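Local coordinates for protein lipase (Photobacterium sp. M37, PDB 2ORY) that probably catalyses the hydrolysis of triacylglycerols as a cold-adapted class 3 lipase of the alpha/beta-hydrolase fold, at residues 276-280 / 281-285; 321-325 / 326-330. All blocks are in the same frame, centred on the assembly; numbering follows the deposited sequence.

Contact 1: 276-280 / 281-285; sequences AETKG and KKYKQ
A bend at chi2 (66°), followed by an extended end, folds the side chain of K281 back towards E277. Its CB passes 3.2 Å from T278 O and its CE 3.6 Å from E277 O, so the aliphatic part runs alongside the carbonyls of E277 and T278. The ammonium NZ makes a weak hydrogen bond of 3.4 Å to E277 O. The carboxylate of E277 stays apart from it, OE1 lying 6.3 Å from K281 NZ; any attraction between these charges would act over a distance. T278 has OG1 between the backbone N and the carbonyl carbon, where it hydrogen-bonds M274 O one turn back. The same rotation leaves CG2 beside the backbone N and facing the tyrosine, 3.9 Å from Y283 CE1, in an oblique approach with the two side chains about at right angles. Helix 265-278 gives way here to a type II beta turn from T278 to K281. K281 N donates to T278 O over 3.1 Å, with an N-H...O angle of 157°, from above the carbonyl plane, 48° out of it. G280 takes the third turn position at positive phi, where a CB would jam against the preceding carbonyl oxygen. Beyond the turn, Y283 is buried: its OH bonds V107 O and its side chain also touches M110 of strand 110-112. K284 forms a salt bridge with D218, tying the outgoing loop to helix 214-224.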
# COMPACT_ATOMS: atom_id res chain seq x y z
N ALA A 276 9.79 4.94 21.62
CA ALA A 276 10.79 5.95 21.98
C ALA A 276 11.20 6.86 20.81
O ALA A 276 11.26 8.08 20.95
CB ALA A 276 12.02 5.25 22.54
N GLU A 277 11.47 6.28 19.64
CA GLU A 277 11.90 7.10 18.51
C GLU A 277 10.82 7.92 17.79
O GLU A 277 11.16 8.86 17.07
CB GLU A 277 12.67 6.25 17.49
CG GLU A 277 13.91 5.53 18.08
CD GLU A 277 15.04 6.48 18.55
OE1 GLU A 277 15.38 7.44 17.81
OE2 GLU A 277 15.60 6.24 19.65
N THR A 278 9.55 7.60 17.98
CA THR A 278 8.48 8.37 17.34
C THR A 278 7.66 9.18 18.35
O THR A 278 6.64 9.79 18.02
CB THR A 278 7.56 7.45 16.54
OG1 THR A 278 7.05 6.42 17.39
CG2 THR A 278 8.33 6.83 15.39
N LYS A 279 8.12 9.19 19.59
CA LYS A 279 7.48 9.95 20.65
C LYS A 279 7.52 11.45 20.31
O LYS A 279 8.59 12.00 20.05
CB LYS A 279 8.21 9.71 21.97
CG LYS A 279 7.60 10.39 23.18
CD LYS A 279 8.20 9.85 24.49
CE LYS A 279 7.48 10.43 25.72
NZ LYS A 279 7.98 9.85 27.00
N GLY A 280 6.36 12.10 20.34
CA GLY A 280 6.31 13.51 20.05
C GLY A 280 6.17 13.83 18.57
O GLY A 280 6.02 14.99 18.21
N LYS A 281 6.21 12.81 17.72
CA LYS A 281 6.09 13.01 16.28
C LYS A 281 4.64 13.22 15.84
O LYS A 281 4.38 13.70 14.74
CB LYS A 281 6.65 11.80 15.52
CG LYS A 281 8.06 11.98 15.00
CD LYS A 281 9.05 12.11 16.11
CE LYS A 281 10.45 12.09 15.54
NZ LYS A 281 11.46 12.23 16.61
N LYS A 282 3.71 12.83 16.70
CA LYS A 282 2.28 12.96 16.45
C LYS A 282 1.82 12.23 15.19
O LYS A 282 0.99 12.74 14.42
CB LYS A 282 1.90 14.44 16.39
CG LYS A 282 2.19 15.20 17.67
CD LYS A 282 1.58 16.60 17.63
CE LYS A 282 2.12 17.46 16.49
NZ LYS A 282 1.49 18.83 16.49
N TYR A 283 2.37 11.03 14.99
CA TYR A 283 2.03 10.19 13.84
C TYR A 283 0.56 9.80 13.98
O TYR A 283 0.12 9.43 15.06
CB TYR A 283 2.92 8.93 13.82
CG TYR A 283 4.21 9.10 13.05
CD1 TYR A 283 5.44 9.16 13.71
CD2 TYR A 283 4.21 9.22 11.66
CE1 TYR A 283 6.62 9.34 13.00
CE2 TYR A 283 5.39 9.41 10.94
CZ TYR A 283 6.59 9.46 11.62
OH TYR A 283 7.75 9.63 10.91
N LYS A 284 -0.18 9.88 12.89
CA LYS A 284 -1.61 9.56 12.93
C LYS A 284 -2.15 9.00 11.62
O LYS A 284 -1.75 9.41 10.53
CB LYS A 284 -2.43 10.79 13.31
CG LYS A 284 -3.90 10.45 13.55
CD LYS A 284 -4.72 11.60 14.09
CE LYS A 284 -5.25 12.49 12.98
NZ LYS A 284 -6.30 13.45 13.47
N GLN A 285 -3.07 8.07 11.75
CA GLN A 285 -3.69 7.39 10.62
C GLN A 285 -4.60 8.37 9.88
O GLN A 285 -5.17 9.26 10.49
CB GLN A 285 -4.51 6.23 11.18
CG GLN A 285 -4.50 4.89 10.46
CD GLN A 285 -3.31 4.61 9.56
OE1 GLN A 285 -3.17 5.24 8.51
NE2 GLN A 285 -2.47 3.65 9.94

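Contact 2: 321-325 / 326-330; sequences GMMDD and IPLTD
The peptide joining D325 to I326 has the I326 side chain on one face and P327 at its carbonyl edge. I326 CG1 stands out from that face, 3.5 Å from D325 C, while P327 CD is displaced to the opposite side but beyond the carbonyl edge, 3.7 Å from D325 O. The N-H of this peptide is directed to the carbonyl of M322: I326 N to M322 O is 2.9 Å, with an N-H...O angle of 142° and the donor almost in line with the C=O bond. D325 N reaches the same oxygen at 2.7 Å, so two successive N-H groups grip M322 O and draw residues 322-326 into a compact turn.

Apolar side chains meet next to this turn. M322, bent at both chi2 and chi3, curls its methyl round to meet the end of I326, CE to CD1 being 3.9 Å, and the two side chains slant across each other. I326 CD1 gets that far because its CG1 branch is extended (chi2 179°). M323 makes a looser contact, its SD lying 4.4 Å from L328 CD1. D325 leads its carboxylate away from I326, and OD1 is hydrogen-bonded by the hydroxyl of Y3.

P327 is the centre of an inverse gamma turn, closed by a weak hydrogen bond from L328 N to I326 O, and holds the N-cap position of helix 328-332. Upstream, G321 at positive phi is the C-prime residue of the Schellman motif that ends helix 304-319, with M322 N bonded to P317 O and G321 N to E318 O. The segment thus links two helices and also meets a third: M322 and I326 touch L10 and I326 and L328 touch Y14, both of helix 5-15, while M323 packs on V314 of helix 304-319.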
# COMPACT_ATOMS: atom_id res chain seq x y z
N GLY A 321 -14.03 -12.07 1.87
CA GLY A 321 -14.56 -13.12 1.02
C GLY A 321 -13.88 -13.27 -0.33
O GLY A 321 -14.54 -13.48 -1.34
N MET A 322 -12.56 -13.19 -0.34
CA MET A 322 -11.83 -13.28 -1.59
C MET A 322 -10.86 -14.47 -1.65
O MET A 322 -10.09 -14.61 -2.61
CB MET A 322 -11.07 -11.97 -1.82
CG MET A 322 -11.95 -10.77 -2.13
SD MET A 322 -12.58 -10.82 -3.80
CE MET A 322 -11.26 -10.04 -4.68
N MET A 323 -10.93 -15.32 -0.64
CA MET A 323 -10.06 -16.49 -0.56
C MET A 323 -10.06 -17.32 -1.84
O MET A 323 -9.01 -17.73 -2.32
CB MET A 323 -10.45 -17.37 0.63
CG MET A 323 -10.06 -16.79 1.98
SD MET A 323 -8.28 -16.45 2.05
CE MET A 323 -7.67 -17.93 2.85
N ASP A 324 -11.23 -17.54 -2.42
CA ASP A 324 -11.29 -18.34 -3.64
C ASP A 324 -11.04 -17.49 -4.87
O ASP A 324 -10.99 -18.01 -5.98
CB ASP A 324 -12.65 -19.01 -3.74
CG ASP A 324 -12.90 -19.98 -2.61
OD1 ASP A 324 -14.08 -20.22 -2.29
OD2 ASP A 324 -11.92 -20.50 -2.03
N ASP A 325 -10.87 -16.19 -4.66
CA ASP A 325 -10.66 -15.25 -5.75
C ASP A 325 -9.22 -14.77 -5.99
O ASP A 325 -8.88 -14.40 -7.12
CB ASP A 325 -11.57 -14.04 -5.56
CG ASP A 325 -13.03 -14.40 -5.68
OD1 ASP A 325 -13.45 -14.76 -6.81
OD2 ASP A 325 -13.76 -14.35 -4.66
N ILE A 326 -8.41 -14.78 -4.93
CA ILE A 326 -7.01 -14.34 -5.00
C ILE A 326 -6.05 -15.49 -4.66
O ILE A 326 -5.94 -15.90 -3.51
CB ILE A 326 -6.79 -13.17 -4.04
CG1 ILE A 326 -7.66 -11.99 -4.50
CG2 ILE A 326 -5.31 -12.82 -3.95
CD1 ILE A 326 -7.57 -10.75 -3.62
N PRO A 327 -5.34 -16.01 -5.67
CA PRO A 327 -4.37 -17.12 -5.59
C PRO A 327 -3.11 -16.83 -4.81
O PRO A 327 -2.04 -16.66 -5.39
CB PRO A 327 -4.08 -17.43 -7.05
CG PRO A 327 -4.10 -16.07 -7.66
CD PRO A 327 -5.31 -15.41 -7.02
N LEU A 328 -3.25 -16.80 -3.50
CA LEU A 328 -2.14 -16.48 -2.61
C LEU A 328 -0.89 -17.32 -2.85
O LEU A 328 0.19 -16.78 -3.08
CB LEU A 328 -2.59 -16.62 -1.16
CG LEU A 328 -3.67 -15.61 -0.73
CD1 LEU A 328 -4.14 -15.98 0.67
CD2 LEU A 328 -3.12 -14.18 -0.76
N THR A 329 -1.05 -18.64 -2.81
CA THR A 329 0.08 -19.55 -3.01
C THR A 329 0.77 -19.31 -4.34
O THR A 329 1.99 -19.46 -4.46
CB THR A 329 -0.39 -21.02 -2.91
OG1 THR A 329 -1.49 -21.22 -3.81
CG2 THR A 329 -0.87 -21.34 -1.50
N ASP A 330 0.01 -18.91 -5.35
CA ASP A 330 0.62 -18.65 -6.65
C ASP A 330 1.37 -17.34 -6.65
O ASP A 330 2.36 -17.17 -7.36
CB ASP A 330 -0.45 -18.62 -7.73
CG ASP A 330 0.14 -18.43 -9.10
OD1 ASP A 330 0.97 -19.27 -9.50
OD2 ASP A 330 -0.22 -17.45 -9.77

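Contacts 1 and 2 lie on opposite sides of the chain's centre, their own centres 35 Å apart and their nearest atoms about 20 Å apart, so neither touches the other. They follow in series along the chain, each formed where a long helix runs out into a loop: contact 1 after helix 265-278, contact 2 after helix 304-319. Helix 304-319 carries H312, which with S174 and D236 fits a Ser-His-Asp triad, S174 lying on a probable nucleophile elbow. Contact 2 therefore follows the end of the helix that carries the putative catalytic histidine, whereas Q285, at the end of segment 281-285, hydrogen-bonds P239 O in the loop that also holds D236.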